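Local coordinates for BF1531-like N-terminal domain-containing protein (Bacteroides fragilis, PDB 3SLR), which is of uncharacterised function but binds magnesium through a phosphatase-like domain and may hydrolyse ester bonds, its N-terminal FkbH-type domain holding the contacts described here, at residues F111-C116 and M159-A164; R122-N127 and D212-I217. All blocks are in the same frame, centred on the assembly; numbering follows the deposited sequence.

Interaction 1 of 2, residues F111-C116 and M159-A164; sequences FVRLLC and MNISQA
I161 is the residue that helix 159-164 turns toward V112, R113 and C116 of helix 111-116, and two positions before it the backbone oxygen of M159 is gripped twice. The hydroxyl S162 OG donates to M159 O at 2.7 Å, with a C=O...donor angle of 126° that takes the donor off the carbonyl axis, and Q163 N adds a weak bond to the same oxygen. Both bonds stay within segment 159-164. Between the helices the contact is apolar: the segment axes approach to 11.1 Å and run nearly parallel, with a signed crossing angle of -17°. The CA atoms of R113 and I161 are the nearest pair, 7.4 Å apart.

Both branches of I161 are used. Its CG1 arm is extended (chi2 174°), which carries I161 CD1 in between V112 and R113, 3.9 Å from V112 CG1. The same methyl lies 3.9 Å from R113 CG, on the aliphatic root of the arginine. On the other branch, I161 CG2 faces C116 SG at 4.0 Å. R113 bends at its third torsion beyond this apolar root, and its NE hydrogen-bonds to the hydroxyl of Y165, the residue just after segment 159-164.

F168, on edge strand 168-171, touches V112, C116 and I161, so the seam between the two helices is backed by the sheet of the FkbH-type domain. The chemistry implies a junction held by shape and burial, with R113 serving twice: methylenes against I161, charged end directed to a polar partner.

Interaction 2 of 2, residues R122-N127 and D212-I217; sequences RVIYYN and DIIAAI
The three-layer alpha/beta/alpha arrangement of the FkbH-type domain, assigned to the SGNH hydrolase clan, supplies this contact: strand 122-126, fourth in the order of a five-stranded parallel sheet, receives helix 203-217 on one face. R122 and I124 direct their side chains toward the helix, whereas V123 and Y125 point to the other face and touch helix 104-118. The helix segment runs almost against the strand, at 154° between their N-to-C directions, and the axes come within 10.4 Å.

I124 is the central side chain. Its CG1 arm is extended and ends in a methyl set against two successive isoleucines of the helix: I124 CD1 lies 3.5 Å from I214 CG1, a close apolar approach, and 3.9 Å from I213 CG2. Against I214 the two side chains meet at about a right angle, while I124 and I213 run past each other in opposite senses. The second branch of I124 joins in, its CG2 standing 4.0 Å from I213 CD1.

Neighbouring strands extend the patch, since I217 also touches Y79 and F169, and I213 touches C171. Y126 adds a polar tie to the same helix, its hydroxyl hydrogen-bonding to T210.

At the start of the strand R122 bends at its second torsion (chi2 99°) and lays its flat group over the last turn of the segment. One face of the guanidinium is covered by a methyl rather than by a charge: I217 CG2 stands 3.7 Å above the plane, over its centre, and 3.8 Å from R122 CZ.

From the N terminus the chain passes through helix 104-118, strand 122-126, helix 147-164, strand 168-171 and helix 203-217. Interaction 1 closes a loop of 42 residues, which contains strand 122-126; interaction 2 closes one of 84, which contains helix 147-164. Their segments alternate along the chain, so the contacts cross rather than nest. Their centres are 14 Å apart, and they meet directly, with V112 against Y125 and L115 CD2 3.9 Å from V123 CG1. Interaction 1 joins two helices on one face of the five-stranded sheet; interaction 2 fastens helix 203-217 to the other. Both lie away from the magnesium site of D228, D230 and D336.

Interaction 1 of 2, residues F111-C116 and M159-A164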
loop_
_atom_site.group_PDB
_atom_site.type_symbol
_atom_site.label_atom_id
_atom_site.label_comp_id
_atom_site.label_asym_id
_atom_site.label_seq_id
_atom_site.Cartn_x
_atom_site.Cartn_y
_atom_site.Cartn_z
ATOM N N PHE A 111 3.524 -20.256 -15.546
ATOM C CA PHE A 111 2.213 -20.477 -14.956
ATOM C C PHE A 111 1.467 -19.152 -14.810
ATOM O O PHE A 111 0.265 -19.063 -15.085
ATOM C CB PHE A 111 2.291 -21.156 -13.592
ATOM C CG PHE A 111 0.950 -21.268 -12.931
ATOM C CD1 PHE A 111 0.025 -22.199 -13.381
ATOM C CD2 PHE A 111 0.590 -20.410 -11.907
ATOM C CE1 PHE A 111 -1.235 -22.287 -12.803
ATOM C CE2 PHE A 111 -0.670 -20.489 -11.320
ATOM C CZ PHE A 111 -1.585 -21.434 -11.771
ATOM N N VAL A 112 2.182 -18.121 -14.366
ATOM C CA VAL A 112 1.565 -16.806 -14.225
ATOM C C VAL A 112 1.023 -16.289 -15.565
ATOM O O VAL A 112 -0.106 -15.789 -15.635
ATOM C CB VAL A 112 2.528 -15.800 -13.579
ATOM C CG1 VAL A 112 1.917 -14.398 -13.573
ATOM C CG2 VAL A 112 2.863 -16.244 -12.163
ATOM N N ARG A 113 1.808 -16.422 -16.632
ATOM C CA ARG A 113 1.327 -16.006 -17.952
ATOM C C ARG A 113 0.109 -16.811 -18.394
ATOM O O ARG A 113 -0.827 -16.268 -18.989
ATOM C CB ARG A 113 2.438 -16.112 -19.000
ATOM C CG ARG A 113 3.582 -15.132 -18.760
ATOM C CD ARG A 113 4.427 -14.923 -20.014
ATOM N NE ARG A 113 3.734 -14.070 -20.981
ATOM C CZ ARG A 113 4.345 -13.397 -21.954
ATOM N NH1 ARG A 113 5.665 -13.483 -22.089
ATOM N NH2 ARG A 113 3.640 -12.639 -22.791
ATOM N N LEU A 114 0.120 -18.104 -18.102
ATOM C CA LEU A 114 -1.010 -18.963 -18.453
ATOM C C LEU A 114 -2.274 -18.445 -17.763
ATOM O O LEU A 114 -3.325 -18.310 -18.381
ATOM C CB LEU A 114 -0.717 -20.410 -18.045
ATOM C CG LEU A 114 -1.680 -21.554 -18.392
ATOM C CD1 LEU A 114 -2.945 -21.509 -17.545
ATOM C CD2 LEU A 114 -2.013 -21.567 -19.883
ATOM N N LEU A 115 -2.148 -18.160 -16.473
ATOM C CA LEU A 115 -3.217 -17.564 -15.684
ATOM C C LEU A 115 -3.709 -16.257 -16.321
ATOM O O LEU A 115 -4.913 -16.042 -16.476
ATOM C CB LEU A 115 -2.696 -17.308 -14.266
ATOM C CG LEU A 115 -3.497 -16.425 -13.309
ATOM C CD1 LEU A 115 -4.819 -17.073 -12.960
ATOM C CD2 LEU A 115 -2.672 -16.172 -12.061
ATOM N N CYS A 116 -2.778 -15.388 -16.702
ATOM C CA CYS A 116 -3.150 -14.125 -17.347
ATOM C C CYS A 116 -3.901 -14.327 -18.661
ATOM O O CYS A 116 -4.834 -13.578 -18.968
ATOM C CB CYS A 116 -1.914 -13.256 -17.591
ATOM S SG CYS A 116 -1.197 -12.566 -16.088
HETATM N N MSE A 159 7.152 -8.150 -12.486
HETATM C CA MSE A 159 6.801 -6.757 -12.742
HETATM C C MSE A 159 6.602 -6.497 -14.236
HETATM O O MSE A 159 5.693 -5.758 -14.640
HETATM C CB MSE A 159 7.842 -5.822 -12.134
HETATM C CG MSE A 159 7.894 -5.959 -10.631
HETATM SE SE MSE A 159 8.914 -4.504 -9.797
HETATM C CE MSE A 159 8.881 -5.183 -7.946
ATOM N N ASN A 160 7.443 -7.117 -15.057
ATOM C CA ASN A 160 7.282 -7.026 -16.501
ATOM C C ASN A 160 5.968 -7.654 -16.968
ATOM O O ASN A 160 5.308 -7.122 -17.859
ATOM C CB ASN A 160 8.490 -7.623 -17.228
ATOM C CG ASN A 160 9.767 -6.832 -16.972
ATOM O OD1 ASN A 160 9.718 -5.628 -16.716
ATOM N ND2 ASN A 160 10.916 -7.509 -17.031
ATOM N N ILE A 161 5.564 -8.763 -16.349
ATOM C CA ILE A 161 4.253 -9.330 -16.658
ATOM C C ILE A 161 3.135 -8.331 -16.341
ATOM O O ILE A 161 2.201 -8.169 -17.132
ATOM C CB ILE A 161 4.008 -10.671 -15.935
ATOM C CG1 ILE A 161 4.924 -11.753 -16.508
ATOM C CG2 ILE A 161 2.542 -11.110 -16.070
ATOM C CD1 ILE A 161 4.845 -13.056 -15.742
ATOM N N SER A 162 3.236 -7.634 -15.210
ATOM C CA SER A 162 2.199 -6.654 -14.863
ATOM C C SER A 162 2.124 -5.514 -15.869
ATOM O O SER A 162 1.070 -4.901 -16.038
ATOM C CB SER A 162 2.367 -6.110 -13.435
ATOM O OG SER A 162 3.433 -5.176 -13.352
ATOM N N GLN A 163 3.235 -5.234 -16.544
ATOM C CA GLN A 163 3.259 -4.148 -17.532
ATOM C C GLN A 163 2.715 -4.597 -18.892
ATOM O O GLN A 163 2.376 -3.770 -19.741
ATOM C CB GLN A 163 4.675 -3.579 -17.666
ATOM C CG GLN A 163 5.125 -2.839 -16.418
ATOM C CD GLN A 163 6.573 -2.410 -16.455
ATOM O OE1 GLN A 163 7.192 -2.322 -17.519
ATOM N NE2 GLN A 163 7.131 -2.139 -15.279
ATOM N N ALA A 164 2.618 -5.907 -19.083
ATOM C CA ALA A 164 2.170 -6.481 -20.342
ATOM C C ALA A 164 0.683 -6.832 -20.295
ATOM O O ALA A 164 0.006 -6.843 -21.330
ATOM C CB ALA A 164 2.988 -7.729 -20.668
#

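Interaction 2 of 2, residues R122-N127 and D212-I217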
loop_
_atom_site.group_PDB
_atom_site.type_symbol
_atom_site.label_atom_id
_atom_site.label_comp_id
_atom_site.label_asym_id
_atom_site.label_seq_id
_atom_site.Cartn_x
_atom_site.Cartn_y
_atom_site.Cartn_z
ATOM N N ARG A 122 -10.024 -9.702 -12.933
ATOM C CA ARG A 122 -8.704 -9.160 -12.620
ATOM C C ARG A 122 -7.973 -10.086 -11.662
ATOM O O ARG A 122 -8.586 -10.708 -10.795
ATOM C CB ARG A 122 -8.815 -7.763 -12.016
ATOM C CG ARG A 122 -9.027 -6.652 -13.033
ATOM C CD ARG A 122 -10.482 -6.262 -13.134
ATOM N NE ARG A 122 -10.652 -5.055 -13.940
ATOM C CZ ARG A 122 -11.775 -4.350 -14.005
ATOM N NH1 ARG A 122 -12.840 -4.724 -13.307
ATOM N NH2 ARG A 122 -11.828 -3.263 -14.764
ATOM N N VAL A 123 -6.661 -10.192 -11.831
ATOM C CA VAL A 123 -5.848 -11.032 -10.969
ATOM C C VAL A 123 -5.027 -10.153 -10.047
ATOM O O VAL A 123 -4.460 -9.167 -10.486
ATOM C CB VAL A 123 -4.900 -11.925 -11.799
ATOM C CG1 VAL A 123 -3.874 -12.630 -10.901
ATOM C CG2 VAL A 123 -5.715 -12.929 -12.593
ATOM N N ILE A 124 -5.023 -10.485 -8.761
ATOM C CA ILE A 124 -4.119 -9.848 -7.812
ATOM C C ILE A 124 -3.154 -10.918 -7.301
ATOM O O ILE A 124 -3.573 -11.955 -6.775
ATOM C CB ILE A 124 -4.882 -9.205 -6.648
ATOM C CG1 ILE A 124 -5.841 -8.133 -7.173
ATOM C CG2 ILE A 124 -3.895 -8.590 -5.666
ATOM C CD1 ILE A 124 -6.814 -7.636 -6.134
ATOM N N TYR A 125 -1.861 -10.663 -7.461
ATOM C CA TYR A 125 -0.855 -11.694 -7.260
ATOM C C TYR A 125 0.201 -11.182 -6.290
ATOM O O TYR A 125 0.854 -10.170 -6.564
ATOM C CB TYR A 125 -0.215 -12.057 -8.610
ATOM C CG TYR A 125 0.665 -13.297 -8.572
ATOM C CD1 TYR A 125 1.987 -13.218 -8.184
ATOM C CD2 TYR A 125 0.165 -14.543 -8.936
ATOM C CE1 TYR A 125 2.796 -14.348 -8.140
ATOM C CE2 TYR A 125 0.961 -15.682 -8.901
ATOM C CZ TYR A 125 2.274 -15.574 -8.496
ATOM O OH TYR A 125 3.068 -16.688 -8.461
ATOM N N TYR A 126 0.345 -11.849 -5.140
ATOM C CA TYR A 126 1.380 -11.465 -4.175
ATOM C C TYR A 126 2.753 -11.843 -4.705
ATOM O O TYR A 126 2.970 -12.992 -5.065
ATOM C CB TYR A 126 1.164 -12.148 -2.812
ATOM C CG TYR A 126 -0.161 -11.813 -2.168
ATOM C CD1 TYR A 126 -1.164 -12.764 -2.068
ATOM C CD2 TYR A 126 -0.416 -10.529 -1.676
ATOM C CE1 TYR A 126 -2.386 -12.457 -1.483
ATOM C CE2 TYR A 126 -1.643 -10.216 -1.098
ATOM C CZ TYR A 126 -2.620 -11.184 -1.002
ATOM O OH TYR A 126 -3.848 -10.878 -0.430
ATOM N N ASN A 127 3.675 -10.887 -4.767
ATOM C CA ASN A 127 5.043 -11.224 -5.127
ATOM C C ASN A 127 5.778 -11.809 -3.927
ATOM O O ASN A 127 5.158 -12.101 -2.894
ATOM C CB ASN A 127 5.797 -10.040 -5.773
ATOM C CG ASN A 127 5.968 -8.855 -4.840
ATOM O OD1 ASN A 127 5.529 -8.882 -3.677
ATOM N ND2 ASN A 127 6.618 -7.795 -5.344
ATOM N N ASP A 212 -6.869 -2.248 -0.905
ATOM C CA ASP A 212 -6.472 -0.975 -1.511
ATOM C C ASP A 212 -6.499 -1.120 -3.029
ATOM O O ASP A 212 -6.892 -0.197 -3.748
ATOM C CB ASP A 212 -5.041 -0.548 -1.115
ATOM C CG ASP A 212 -4.903 -0.145 0.350
ATOM O OD1 ASP A 212 -5.910 0.212 1.003
ATOM O OD2 ASP A 212 -3.752 -0.180 0.851
ATOM N N ILE A 213 -6.052 -2.278 -3.516
ATOM C CA ILE A 213 -5.961 -2.502 -4.959
ATOM C C ILE A 213 -7.362 -2.641 -5.555
ATOM O O ILE A 213 -7.689 -1.995 -6.541
ATOM C CB ILE A 213 -5.117 -3.749 -5.298
ATOM C CG1 ILE A 213 -3.644 -3.491 -4.941
ATOM C CG2 ILE A 213 -5.243 -4.090 -6.781
ATOM C CD1 ILE A 213 -2.764 -4.777 -4.906
ATOM N N ILE A 214 -8.176 -3.497 -4.953
ATOM C CA ILE A 214 -9.553 -3.665 -5.402
ATOM C C ILE A 214 -10.294 -2.328 -5.442
ATOM O O ILE A 214 -10.914 -1.994 -6.451
ATOM C CB ILE A 214 -10.284 -4.685 -4.525
ATOM C CG1 ILE A 214 -9.660 -6.061 -4.737
ATOM C CG2 ILE A 214 -11.783 -4.688 -4.839
ATOM C CD1 ILE A 214 -10.338 -7.178 -3.992
ATOM N N ALA A 215 -10.209 -1.555 -4.362
ATOM C CA ALA A 215 -10.863 -0.251 -4.317
ATOM C C ALA A 215 -10.398 0.669 -5.449
ATOM O O ALA A 215 -11.223 1.327 -6.095
ATOM C CB ALA A 215 -10.662 0.414 -2.954
ATOM N N ALA A 216 -9.087 0.724 -5.685
ATOM C CA ALA A 216 -8.540 1.576 -6.736
ATOM C C ALA A 216 -9.090 1.177 -8.097
ATOM O O ALA A 216 -9.484 2.030 -8.888
ATOM C CB ALA A 216 -7.001 1.520 -6.746
ATOM N N ILE A 217 -9.103 -0.121 -8.373
ATOM C CA ILE A 217 -9.677 -0.617 -9.626
ATOM C C ILE A 217 -11.161 -0.246 -9.759
ATOM O O ILE A 217 -11.627 0.099 -10.849
ATOM C CB ILE A 217 -9.460 -2.140 -9.783
ATOM C CG1 ILE A 217 -7.964 -2.432 -9.939
ATOM C CG2 ILE A 217 -10.198 -2.663 -10.990
ATOM C CD1 ILE A 217 -7.570 -3.885 -9.711
#